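Local coordinates for protein N-deoxyribosyltransferase (Bacillus psychrosaccharolyticus, PDB 6EVS) that probably catalyses the transfer of 2-deoxyribose between nucleobases, a reaction useful for making modified nucleosides, at residues Y5-P9 with D79-E85; L114-F118 with L132-Y137; I72-N76 with P101-I105. All coordinates share one frame; numbering follows the deposited sequence.

Contact 1. Residues Y5-P9 with D79-E85; sequences YLASP and DTGTAWE
The hydroxyl of Tyr5 donates a hydrogen bond to Glu85, OH of Tyr5 lying 2.9 Å from OE2 of Glu85. The bond reaches OE2 from above the carboxylate, 61° out of its plane, and the ring stands almost perpendicular to that plane. OE1 of Glu85 lies at the edge of the Tyr5 ring, 3.6 Å from CE2 of Tyr5, and also borders CB of Ala7. Water 1, which accepts from N of Ser8, lies 2.6 Å from OE1 of Glu85 and probably donates to it, so each carboxylate oxygen has a partner and the plane of the group is restrained. Extended beyond CG (chi2 172°), Glu85 can span the gap from helix to strand.

One helical turn earlier, Thr82 fits against the chain where the strand ends. Its OG1 lies 3.2 Å from CD of Pro9, a van der Waals approach, while its CG2 rests 3.5 Å from O of Ala7. Asp79, which is less well ordered, has OD1 beside the same proline ring, where it accepts from the side-chain amide of Asn76. Within segment 5-9, Ser8 OG donates to O of Pro9. In this family a glutamate on this helix is the nucleophile, and the paired tyrosine and glutamate are consistent with such a site.

The Tyr5 ring also meets Phe34 and residues of helix 49-65. Strand 3-7 lies between strands 32-34 and 68-72, with helix 13-28 against Leu6 and Ser8, while Met109 of a second subunit packs on Glu85.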
ATOM      1  N   TYR A   5      16.313  -3.578   9.376  1.00 22.35           N
ATOM      2  CA  TYR A   5      15.676  -4.653  10.127  1.00 24.68           C
ATOM      3  C   TYR A   5      16.412  -5.955   9.853  1.00 26.40           C
ATOM      4  O   TYR A   5      16.463  -6.392   8.698  1.00 24.78           O
ATOM      5  CB  TYR A   5      14.211  -4.792   9.723  1.00 27.07           C
ATOM      6  CG  TYR A   5      13.432  -5.787  10.565  1.00 27.02           C
ATOM      7  CD1 TYR A   5      12.734  -5.370  11.709  1.00 29.44           C
ATOM      8  CD2 TYR A   5      13.391  -7.143  10.230  1.00 25.59           C
ATOM      9  CE1 TYR A   5      12.018  -6.296  12.502  1.00 34.35           C
ATOM     10  CE2 TYR A   5      12.681  -8.055  11.000  1.00 29.30           C
ATOM     11  CZ  TYR A   5      12.007  -7.635  12.137  1.00 25.40           C
ATOM     12  OH  TYR A   5      11.288  -8.561  12.863  1.00 24.47           O
ATOM     13  N   LEU A   6      16.916  -6.609  10.906  1.00 24.16           N
ATOM     14  CA  LEU A   6      17.707  -7.839  10.716  1.00 23.52           C
ATOM     15  C   LEU A   6      16.761  -9.027  10.832  1.00 23.35           C
ATOM     16  O   LEU A   6      16.361  -9.412  11.937  1.00 26.09           O
ATOM     17  CB  LEU A   6      18.837  -7.896  11.734  1.00 28.47           C
ATOM     18  CG  LEU A   6      19.733  -9.127  11.727  1.00 30.10           C
ATOM     19  CD1 LEU A   6      20.308  -9.333  10.323  1.00 26.78           C
ATOM     20  CD2 LEU A   6      20.825  -8.928  12.758  1.00 32.54           C
ATOM     21  N   ALA A   7      16.362  -9.593   9.690  1.00 22.49           N
ATOM     22  CA  ALA A   7      15.459 -10.746   9.660  1.00 23.94           C
ATOM     23  C   ALA A   7      16.271 -12.046   9.665  1.00 27.70           C
ATOM     24  O   ALA A   7      16.906 -12.399   8.665  1.00 26.76           O
ATOM     25  CB  ALA A   7      14.544 -10.708   8.437  1.00 22.43           C
ATOM     26  N   SER A   8      16.179 -12.806  10.758  1.00 23.35           N
ATOM     27  CA  SER A   8      16.906 -14.070  10.858  1.00 24.51           C
ATOM     28  C   SER A   8      16.362 -14.878  12.027  1.00 25.67           C
ATOM     29  O   SER A   8      15.922 -14.289  13.021  1.00 28.80           O
ATOM     30  CB  SER A   8      18.406 -13.840  11.062  1.00 26.25           C
ATOM     31  OG  SER A   8      19.064 -15.084  11.413  1.00 31.14           O
ATOM     32  N   PRO A   9      16.391 -16.209  11.971  1.00 27.35           N
ATOM     33  CA  PRO A   9      16.160 -16.988  13.188  1.00 33.49           C
ATOM     34  C   PRO A   9      17.292 -16.747  14.175  1.00 36.02           C
ATOM     35  O   PRO A   9      18.366 -16.261  13.816  1.00 32.21           O
ATOM     36  CB  PRO A   9      16.145 -18.442  12.694  1.00 39.22           C
ATOM     37  CG  PRO A   9      16.987 -18.429  11.443  1.00 30.53           C
ATOM     38  CD  PRO A   9      16.676 -17.067  10.806  1.00 28.43           C
ATOM     39  N   ASP A  79      13.459 -21.162   8.869  1.00 70.91           N
ATOM     40  CA  ASP A  79      13.420 -19.863   8.227  1.00 67.28           C
ATOM     41  C   ASP A  79      12.000 -19.369   7.986  1.00 67.46           C
ATOM     42  O   ASP A  79      11.800 -18.452   7.183  1.00 64.27           O
ATOM     43  CB  ASP A  79      14.203 -19.922   6.914  1.00 67.39           C
ATOM     44  CG  ASP A  79      15.696 -19.883   7.136  1.00 67.46           C
ATOM     45  OD1 ASP A  79      16.126 -19.394   8.199  1.00 68.66           O
ATOM     46  OD2 ASP A  79      16.441 -20.336   6.250  1.00 68.80           O
ATOM     47  N   THR A  80      11.016 -19.958   8.667  1.00 41.61           N
ATOM     48  CA  THR A  80       9.613 -19.656   8.384  1.00 48.46           C
ATOM     49  C   THR A  80       9.285 -18.193   8.682  1.00 43.00           C
ATOM     50  O   THR A  80       8.776 -17.460   7.817  1.00 38.57           O
ATOM     51  CB  THR A  80       8.734 -20.613   9.202  1.00 49.86           C
ATOM     52  OG1 THR A  80       9.275 -21.935   9.093  1.00 65.36           O
ATOM     53  CG2 THR A  80       7.330 -20.646   8.673  1.00 47.79           C
ATOM     54  N   GLY A  81       9.576 -17.739   9.902  1.00 33.58           N
ATOM     55  CA  GLY A  81       9.287 -16.352  10.239  1.00 38.07           C
ATOM     56  C   GLY A  81      10.138 -15.388   9.439  1.00 33.98           C
ATOM     57  O   GLY A  81       9.660 -14.334   9.014  1.00 30.63           O
ATOM     58  N   THR A  82      11.414 -15.736   9.214  1.00 30.95           N
ATOM     59  CA  THR A  82      12.264 -14.875   8.388  1.00 30.84           C
ATOM     60  C   THR A  82      11.695 -14.749   6.983  1.00 28.76           C
ATOM     61  O   THR A  82      11.560 -13.636   6.452  1.00 27.06           O
ATOM     62  CB  THR A  82      13.696 -15.423   8.338  1.00 37.45           C
ATOM     63  OG1 THR A  82      14.275 -15.339   9.646  1.00 36.24           O
ATOM     64  CG2 THR A  82      14.551 -14.606   7.351  1.00 33.40           C
ATOM     65  N   ALA A  83      11.314 -15.878   6.380  1.00 29.74           N
ATOM     66  CA  ALA A  83      10.733 -15.837   5.038  1.00 31.41           C
ATOM     67  C   ALA A  83       9.470 -14.973   5.005  1.00 27.69           C
ATOM     68  O   ALA A  83       9.267 -14.186   4.069  1.00 27.96           O
ATOM     69  CB  ALA A  83      10.426 -17.263   4.566  1.00 37.41           C
ATOM     70  N   TRP A  84       8.626 -15.097   6.038  1.00 27.98           N
ATOM     71  CA  TRP A  84       7.440 -14.243   6.177  1.00 31.29           C
ATOM     72  C   TRP A  84       7.831 -12.769   6.219  1.00 27.91           C
ATOM     73  O   TRP A  84       7.218 -11.919   5.544  1.00 26.70           O
ATOM     74  CB  TRP A  84       6.674 -14.669   7.450  1.00 31.39           C
ATOM     75  CG  TRP A  84       5.314 -14.022   7.659  1.00 30.44           C
ATOM     76  CD1 TRP A  84       4.089 -14.580   7.403  1.00 30.68           C
ATOM     77  CD2 TRP A  84       5.057 -12.704   8.164  1.00 26.65           C
ATOM     78  NE1 TRP A  84       3.085 -13.677   7.696  1.00 30.15           N
ATOM     79  CE2 TRP A  84       3.648 -12.526   8.180  1.00 28.56           C
ATOM     80  CE3 TRP A  84       5.873 -11.662   8.620  1.00 28.52           C
ATOM     81  CZ2 TRP A  84       3.037 -11.342   8.636  1.00 33.56           C
ATOM     82  CZ3 TRP A  84       5.252 -10.461   9.057  1.00 31.05           C
ATOM     83  CH2 TRP A  84       3.853 -10.324   9.054  1.00 31.93           C
ATOM     84  N   GLU A  85       8.865 -12.440   6.990  1.00 31.74           N
ATOM     85  CA  GLU A  85       9.281 -11.044   7.096  1.00 24.41           C
ATOM     86  C   GLU A  85       9.853 -10.514   5.790  1.00 23.31           C
ATOM     87  O   GLU A  85       9.734  -9.316   5.519  1.00 23.66           O
ATOM     88  CB  GLU A  85      10.300 -10.884   8.225  1.00 30.12           C
ATOM     89  CG  GLU A  85       9.681 -11.221   9.582  1.00 26.27           C
ATOM     90  CD  GLU A  85      10.694 -11.270  10.705  1.00 35.47           C
ATOM     91  OE1 GLU A  85      11.895 -11.542  10.460  1.00 34.19           O
ATOM     92  OE2 GLU A  85      10.270 -11.046  11.852  1.00 39.72           O
TER
HETATM   93  O   HOH W   1      13.617 -12.414  12.238  1.00 32.48           O

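Contact 2. Residues L114-F118 with L132-Y137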
ATOM      1  N   LEU A 114      14.685 -10.130  -3.979  1.00 30.79           N
ATOM      2  CA  LEU A 114      15.763  -9.483  -3.257  1.00 25.88           C
ATOM      3  C   LEU A 114      16.374  -8.421  -4.149  1.00 28.47           C
ATOM      4  O   LEU A 114      16.265  -8.479  -5.375  1.00 29.00           O
ATOM      5  CB  LEU A 114      16.825 -10.498  -2.803  1.00 33.55           C
ATOM      6  CG  LEU A 114      17.648 -11.313  -3.779  1.00 41.44           C
ATOM      7  CD1 LEU A 114      18.858 -10.522  -4.280  1.00 38.38           C
ATOM      8  CD2 LEU A 114      18.097 -12.636  -3.110  1.00 32.63           C
ATOM      9  N   HIS A 115      16.985  -7.424  -3.525  1.00 28.40           N
ATOM     10  CA  HIS A 115      17.687  -6.406  -4.294  1.00 28.07           C
ATOM     11  C   HIS A 115      19.190  -6.639  -4.320  1.00 33.36           C
ATOM     12  O   HIS A 115      19.846  -6.287  -5.302  1.00 34.90           O
ATOM     13  CB  HIS A 115      17.407  -5.009  -3.716  1.00 25.69           C
ATOM     14  CG  HIS A 115      18.005  -3.909  -4.532  1.00 28.29           C
ATOM     15  ND1 HIS A 115      17.547  -3.583  -5.788  1.00 32.24           N
ATOM     16  CD2 HIS A 115      19.052  -3.085  -4.286  1.00 33.39           C
ATOM     17  CE1 HIS A 115      18.270  -2.586  -6.273  1.00 33.79           C
ATOM     18  NE2 HIS A 115      19.188  -2.261  -5.380  1.00 33.68           N
ATOM     19  N   ALA A 116      19.749  -7.205  -3.250  1.00 30.61           N
ATOM     20  CA  ALA A 116      21.177  -7.472  -3.194  1.00 31.44           C
ATOM     21  C   ALA A 116      21.407  -8.781  -2.449  1.00 30.15           C
ATOM     22  O   ALA A 116      20.766  -9.052  -1.428  1.00 31.75           O
ATOM     23  CB  ALA A 116      21.938  -6.317  -2.527  1.00 29.45           C
ATOM     24  N   TYR A 117      22.298  -9.603  -2.989  1.00 31.96           N
ATOM     25  CA  TYR A 117      22.583 -10.926  -2.458  1.00 33.15           C
ATOM     26  C   TYR A 117      24.068 -11.021  -2.138  1.00 41.86           C
ATOM     27  O   TYR A 117      24.910 -10.644  -2.965  1.00 36.09           O
ATOM     28  CB  TYR A 117      22.178 -12.009  -3.466  1.00 36.29           C
ATOM     29  CG  TYR A 117      22.574 -13.415  -3.054  1.00 42.31           C
ATOM     30  CD1 TYR A 117      23.678 -14.051  -3.630  1.00 44.94           C
ATOM     31  CD2 TYR A 117      21.850 -14.101  -2.086  1.00 45.65           C
ATOM     32  CE1 TYR A 117      24.040 -15.340  -3.252  1.00 48.89           C
ATOM     33  CE2 TYR A 117      22.209 -15.388  -1.695  1.00 50.27           C
ATOM     34  CZ  TYR A 117      23.303 -16.002  -2.286  1.00 54.68           C
ATOM     35  OH  TYR A 117      23.671 -17.280  -1.916  1.00 55.29           O
ATOM     36  N   PHE A 118      24.383 -11.539  -0.945  1.00 36.36           N
ATOM     37  CA  PHE A 118      25.748 -11.625  -0.436  1.00 39.12           C
ATOM     38  C   PHE A 118      26.056 -13.031   0.064  1.00 43.15           C
ATOM     39  O   PHE A 118      25.194 -13.696   0.655  1.00 41.92           O
ATOM     40  CB  PHE A 118      25.970 -10.629   0.714  1.00 36.42           C
ATOM     41  CG  PHE A 118      25.669  -9.213   0.342  1.00 34.98           C
ATOM     42  CD1 PHE A 118      24.417  -8.668   0.588  1.00 41.80           C
ATOM     43  CD2 PHE A 118      26.631  -8.440  -0.294  1.00 42.05           C
ATOM     44  CE1 PHE A 118      24.138  -7.358   0.229  1.00 40.61           C
ATOM     45  CE2 PHE A 118      26.358  -7.137  -0.658  1.00 37.51           C
ATOM     46  CZ  PHE A 118      25.118  -6.605  -0.404  1.00 32.92           C
ATOM     47  N   LEU A 132      22.604   2.066  -3.213  1.00 36.05           N
ATOM     48  CA  LEU A 132      21.852   0.818  -3.274  1.00 32.08           C
ATOM     49  C   LEU A 132      21.901   0.172  -4.665  1.00 30.62           C
ATOM     50  O   LEU A 132      20.863  -0.051  -5.293  1.00 30.88           O
ATOM     51  CB  LEU A 132      20.416   1.065  -2.833  1.00 35.05           C
ATOM     52  CG  LEU A 132      19.525  -0.093  -2.403  1.00 41.41           C
ATOM     53  CD1 LEU A 132      19.564  -0.241  -0.884  1.00 40.11           C
ATOM     54  CD2 LEU A 132      18.091   0.116  -2.877  1.00 39.19           C
ATOM     55  N   PRO A 133      23.088  -0.158  -5.165  1.00 32.68           N
ATOM     56  CA  PRO A 133      23.158  -0.781  -6.484  1.00 34.46           C
ATOM     57  C   PRO A 133      22.557  -2.177  -6.444  1.00 39.07           C
ATOM     58  O   PRO A 133      22.505  -2.838  -5.399  1.00 36.08           O
ATOM     59  CB  PRO A 133      24.658  -0.806  -6.788  1.00 35.76           C
ATOM     60  CG  PRO A 133      25.310  -0.804  -5.464  1.00 35.93           C
ATOM     61  CD  PRO A 133      24.420  -0.039  -4.544  1.00 35.65           C
ATOM     62  N   ILE A 134      22.044  -2.606  -7.592  1.00 34.51           N
ATOM     63  CA  ILE A 134      21.435  -3.925  -7.663  1.00 38.52           C
ATOM     64  C   ILE A 134      22.542  -4.970  -7.655  1.00 39.07           C
ATOM     65  O   ILE A 134      23.611  -4.769  -8.242  1.00 34.46           O
ATOM     66  CB  ILE A 134      20.527  -4.022  -8.905  1.00 40.69           C
ATOM     67  CG1 ILE A 134      19.641  -5.274  -8.854  1.00 39.70           C
ATOM     68  CG2 ILE A 134      21.306  -3.893 -10.202  1.00 38.62           C
ATOM     69  CD1 ILE A 134      18.708  -5.395 -10.046  1.00 43.16           C
ATOM     70  N   LYS A 135      22.321  -6.075  -6.947  1.00 32.79           N
ATOM     71  CA  LYS A 135      23.328  -7.136  -6.822  1.00 33.92           C
ATOM     72  C   LYS A 135      22.573  -8.452  -6.825  1.00 39.70           C
ATOM     73  O   LYS A 135      22.336  -9.059  -5.774  1.00 38.66           O
ATOM     74  CB  LYS A 135      24.157  -6.952  -5.550  1.00 37.66           C
ATOM     75  CG  LYS A 135      25.510  -7.635  -5.545  1.00 48.25           C
ATOM     76  CD  LYS A 135      26.340  -7.188  -4.336  1.00 57.03           C
ATOM     77  CE  LYS A 135      27.753  -6.734  -4.749  1.00 68.65           C
ATOM     78  NZ  LYS A 135      27.850  -5.273  -5.109  1.00 68.63           N
ATOM     79  N   PRO A 136      22.130  -8.899  -7.991  1.00 39.76           N
ATOM     80  CA  PRO A 136      21.128  -9.964  -8.044  1.00 40.14           C
ATOM     81  C   PRO A 136      21.713 -11.344  -7.778  1.00 43.01           C
ATOM     82  O   PRO A 136      22.914 -11.592  -7.905  1.00 41.45           O
ATOM     83  CB  PRO A 136      20.583  -9.864  -9.473  1.00 45.16           C
ATOM     84  CG  PRO A 136      21.706  -9.276 -10.262  1.00 41.19           C
ATOM     85  CD  PRO A 136      22.484  -8.392  -9.329  1.00 37.59           C
ATOM     86  N   TYR A 137      20.812 -12.239  -7.382  1.00 40.42           N
ATOM     87  CA  TYR A 137      21.105 -13.655  -7.225  1.00 41.17           C
ATOM     88  C   TYR A 137      21.232 -14.304  -8.601  1.00 48.30           C
ATOM     89  O   TYR A 137      20.280 -14.294  -9.387  1.00 61.88           O
ATOM     90  CB  TYR A 137      19.983 -14.300  -6.421  1.00 43.36           C
ATOM     91  CG  TYR A 137      20.024 -15.818  -6.255  1.00 43.16           C
ATOM     92  CD1 TYR A 137      20.577 -16.393  -5.118  1.00 45.25           C
ATOM     93  CD2 TYR A 137      19.421 -16.657  -7.182  1.00 44.79           C
ATOM     94  CE1 TYR A 137      20.569 -17.750  -4.936  1.00 51.90           C
ATOM     95  CE2 TYR A 137      19.415 -18.020  -7.010  1.00 53.27           C
ATOM     96  CZ  TYR A 137      19.991 -18.561  -5.882  1.00 56.03           C
ATOM     97  OH  TYR A 137      19.992 -19.922  -5.690  1.00 67.13           O
TER
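His115 and Lys135 bond through their backbones, Lys135 N donating almost straight (170°) to His115 O over 3.0 Å. The carbonyl of Lys135 is used as well: its O accepts from Tyr117 N at 2.8 Å, through a more bent bond, and receives a CA-H...O contact from Ala116. Lys135 thus bonds to the residues before and after Ala116, the pattern of a parallel bridge, although it is a single one and the two segments run roughly crosswise overall.

The imidazole of His115 makes the third bond. NE2 donates to O of Leu132 over 2.8 Å, with the oxygen close to the ring plane but the nitrogen 48° out of the carbonyl plane. CG, anti to the backbone N, carries the ring to the loop, where CA of Ile134 lies over one face in a CH-pi contact and CG of Leu132 meets CD2 of the histidine. The next carbonyl, that of Pro133, accepts from the hydroxyl of Tyr127.

Strand 116-118 is the last on this side of the chain's five-stranded parallel sheet, which has the 2-1-3-4-5 order of a flavodoxin-like fold. Its inner neighbour is strand 96-99; the 132-137 loop meets its other margin at one bridge, crossing it.

Beyond the bridge, Tyr137 points its edge into the face of Tyr117, CD1 standing 3.8 Å above the ring centre, with the planes 81° apart. The two phenols run side by side but find different partners: Tyr117 OH bonds to Glu119, and Tyr137 OH weakly to the backbone N of Ile106. CD of Lys135 lies 3.7 Å from CE2 of Phe118, and its CB packs on CB of Ala116. Asn58 of a third subunit packs on both His115 and Ile134.

Contact 3. Residues I72-N76 with P101-I105; sequences IIGDN and PTGEI
Gly74 and Pro101 bring the two backbones nearest, their CA atoms 5.5 Å apart, where the loops run at 56° to each other without a clear hydrogen bond between them. The proline ring lies against the chain at Ile72 to Gly74. Its CD lies 3.3 Å from O of Ile73, and its CG meets CG2 of Ile72 at 4.0 Å, the two side chains crossing at about a right angle. Gly74, lacking a side chain, lets CD of Pro101 and the methyl of Thr102 close on its CA.

Thr102 divides its two branches between the loops. CG2 lies over the chain at Asp75, 3.6 Å from its N and beside its CB. OG1, set between the backbone N and the carbonyl carbon (chi1 79°), turns back to accept from N of Glu104 in an ST turn. Farther out, the carboxyl groups of Asp75 and Glu104 meet at the surface, with OD1 of Asp75 only 2.5 Å from OE1 of Glu104. So close an approach suggests that one of the two groups is protonated, but the detail is doubtful, as both residues also touch a crystal neighbour.

Ser100 bridges the loops, its hydroxyl bonded to O of Ile73 and N of Gly103. The contact lies at the C-terminal ends of the adjacent strands 68-72 and 96-99 ahead of helices 80-91 and 108-111, with His18 of helix 13-28 against Pro101.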
ATOM      1  N   ILE A  72      18.942 -13.242   6.765  1.00 30.44           N
ATOM      2  CA  ILE A  72      19.924 -14.325   6.765  1.00 32.79           C
ATOM      3  C   ILE A  72      19.175 -15.629   6.508  1.00 35.65           C
ATOM      4  O   ILE A  72      18.287 -16.004   7.284  1.00 34.86           O
ATOM      5  CB  ILE A  72      20.712 -14.390   8.083  1.00 37.30           C
ATOM      6  CG1 ILE A  72      21.425 -13.059   8.339  1.00 41.81           C
ATOM      7  CG2 ILE A  72      21.697 -15.594   8.070  1.00 37.27           C
ATOM      8  CD1 ILE A  72      22.058 -12.958   9.717  1.00 44.31           C
ATOM      9  N   ILE A  73      19.483 -16.281   5.393  1.00 60.66           N
ATOM     10  CA  ILE A  73      18.832 -17.527   5.022  1.00 62.93           C
ATOM     11  C   ILE A  73      19.932 -18.549   4.822  1.00 65.61           C
ATOM     12  O   ILE A  73      20.838 -18.334   4.007  1.00 65.70           O
ATOM     13  CB  ILE A  73      17.971 -17.377   3.756  1.00 65.23           C
ATOM     14  CG1 ILE A  73      16.712 -16.552   4.045  1.00 61.24           C
ATOM     15  CG2 ILE A  73      17.602 -18.749   3.196  1.00 72.35           C
ATOM     16  CD1 ILE A  73      15.645 -17.283   4.803  1.00 62.18           C
ATOM     17  N   GLY A  74      19.875 -19.632   5.584  1.00 68.22           N
ATOM     18  CA  GLY A  74      20.889 -20.666   5.516  1.00 71.68           C
ATOM     19  C   GLY A  74      20.263 -22.045   5.416  1.00 82.21           C
ATOM     20  O   GLY A  74      19.254 -22.257   4.740  1.00 85.30           O
ATOM     21  N   ASP A  75      20.890 -22.985   6.114  1.00 79.26           N
ATOM     22  CA  ASP A  75      20.561 -24.408   6.104  1.00 84.26           C
ATOM     23  C   ASP A  75      19.643 -24.773   7.259  1.00 86.67           C
ATOM     24  O   ASP A  75      19.847 -25.782   7.928  1.00 90.02           O
ATOM     25  CB  ASP A  75      21.848 -25.220   6.177  1.00 88.66           C
ATOM     26  CG  ASP A  75      22.147 -25.950   4.902  1.00 95.22           C
ATOM     27  OD1 ASP A  75      21.272 -25.937   4.016  1.00 96.27           O
ATOM     28  OD2 ASP A  75      23.239 -26.559   4.792  1.00 95.46           O
ATOM     29  N   ASN A  76      18.608 -23.979   7.506  1.00 86.82           N
ATOM     30  CA  ASN A  76      18.073 -23.863   8.849  1.00 90.65           C
ATOM     31  C   ASN A  76      16.795 -24.641   9.082  1.00 94.65           C
ATOM     32  O   ASN A  76      16.455 -24.897  10.251  1.00102.76           O
ATOM     33  CB  ASN A  76      17.796 -22.394   9.173  1.00 85.75           C
ATOM     34  CG  ASN A  76      19.049 -21.621   9.462  1.00 89.30           C
ATOM     35  OD1 ASN A  76      20.115 -22.203   9.677  1.00 83.87           O
ATOM     36  ND2 ASN A  76      18.940 -20.303   9.464  1.00101.98           N
ATOM     37  N   PRO A 101      24.736 -18.041   4.528  1.00 49.89           N
ATOM     38  CA  PRO A 101      25.996 -18.641   5.011  1.00 52.92           C
ATOM     39  C   PRO A 101      26.400 -19.901   4.258  1.00 61.35           C
ATOM     40  O   PRO A 101      27.568 -20.304   4.340  1.00 61.93           O
ATOM     41  CB  PRO A 101      25.699 -18.951   6.492  1.00 52.91           C
ATOM     42  CG  PRO A 101      24.493 -18.115   6.847  1.00 58.98           C
ATOM     43  CD  PRO A 101      23.698 -17.997   5.576  1.00 52.48           C
ATOM     44  N   THR A 102      25.477 -20.530   3.527  1.00 64.97           N
ATOM     45  CA  THR A 102      25.733 -21.810   2.871  1.00 66.23           C
ATOM     46  C   THR A 102      25.935 -21.705   1.368  1.00 61.49           C
ATOM     47  O   THR A 102      26.595 -22.565   0.790  1.00 68.67           O
ATOM     48  CB  THR A 102      24.571 -22.777   3.133  1.00 71.72           C
ATOM     49  OG1 THR A 102      23.478 -22.462   2.255  1.00 68.43           O
ATOM     50  CG2 THR A 102      24.092 -22.648   4.569  1.00 77.58           C
ATOM     51  N   GLY A 103      25.371 -20.689   0.718  1.00 59.18           N
ATOM     52  CA  GLY A 103      25.437 -20.608  -0.726  1.00 63.86           C
ATOM     53  C   GLY A 103      24.602 -21.633  -1.458  1.00 68.65           C
ATOM     54  O   GLY A 103      24.852 -21.888  -2.638  1.00 78.05           O
ATOM     55  N   GLU A 104      23.609 -22.227  -0.800  1.00 68.94           N
ATOM     56  CA  GLU A 104      22.768 -23.230  -1.435  1.00 71.29           C
ATOM     57  C   GLU A 104      21.682 -22.573  -2.284  1.00 67.99           C
ATOM     58  O   GLU A 104      21.580 -21.346  -2.373  1.00 64.22           O
ATOM     59  CB  GLU A 104      22.154 -24.141  -0.384  1.00 78.62           C
ATOM     60  CG  GLU A 104      23.115 -25.178   0.102  1.00 91.34           C
ATOM     61  CD  GLU A 104      22.612 -25.864   1.335  1.00102.55           C
ATOM     62  OE1 GLU A 104      21.376 -25.945   1.489  1.00105.35           O
ATOM     63  OE2 GLU A 104      23.444 -26.332   2.140  1.00110.18           O
ATOM     64  N   ILE A 105      20.851 -23.411  -2.918  1.00 66.10           N
ATOM     65  CA  ILE A 105      19.762 -22.929  -3.761  1.00 67.41           C
ATOM     66  C   ILE A 105      18.640 -22.398  -2.877  1.00 63.71           C
ATOM     67  O   ILE A 105      18.295 -22.999  -1.850  1.00 60.57           O
ATOM     68  CB  ILE A 105      19.265 -24.047  -4.701  1.00 69.22           C
ATOM     69  CG1 ILE A 105      20.240 -24.245  -5.871  1.00 69.96           C
ATOM     70  CG2 ILE A 105      17.863 -23.732  -5.227  1.00 63.25           C
ATOM     71  CD1 ILE A 105      20.365 -25.687  -6.355  1.00 75.18           C
TER

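In the fold
All three contacts draw on one parallel sheet. Contacts 1 and 3, with centres 13 Å apart, are directly joined: N of Ile72 lies 2.9 Å from O of Ala7, a probable hydrogen bond between neighbouring strands, while Pro9 packs on Asn76 and Asp79 on Ile73. Their segments alternate along the chain. Contact 2 lies at the sheet margin, its centre 18 Å from that of contact 1 and about 11 Å away at the nearest atoms. It does reach contact 3, where Tyr137 OH is 3.6 Å from CA of Ile105. If contact 1 holds the active-site glutamate, as the family suggests, contact 3 is the nearer neighbour of that site.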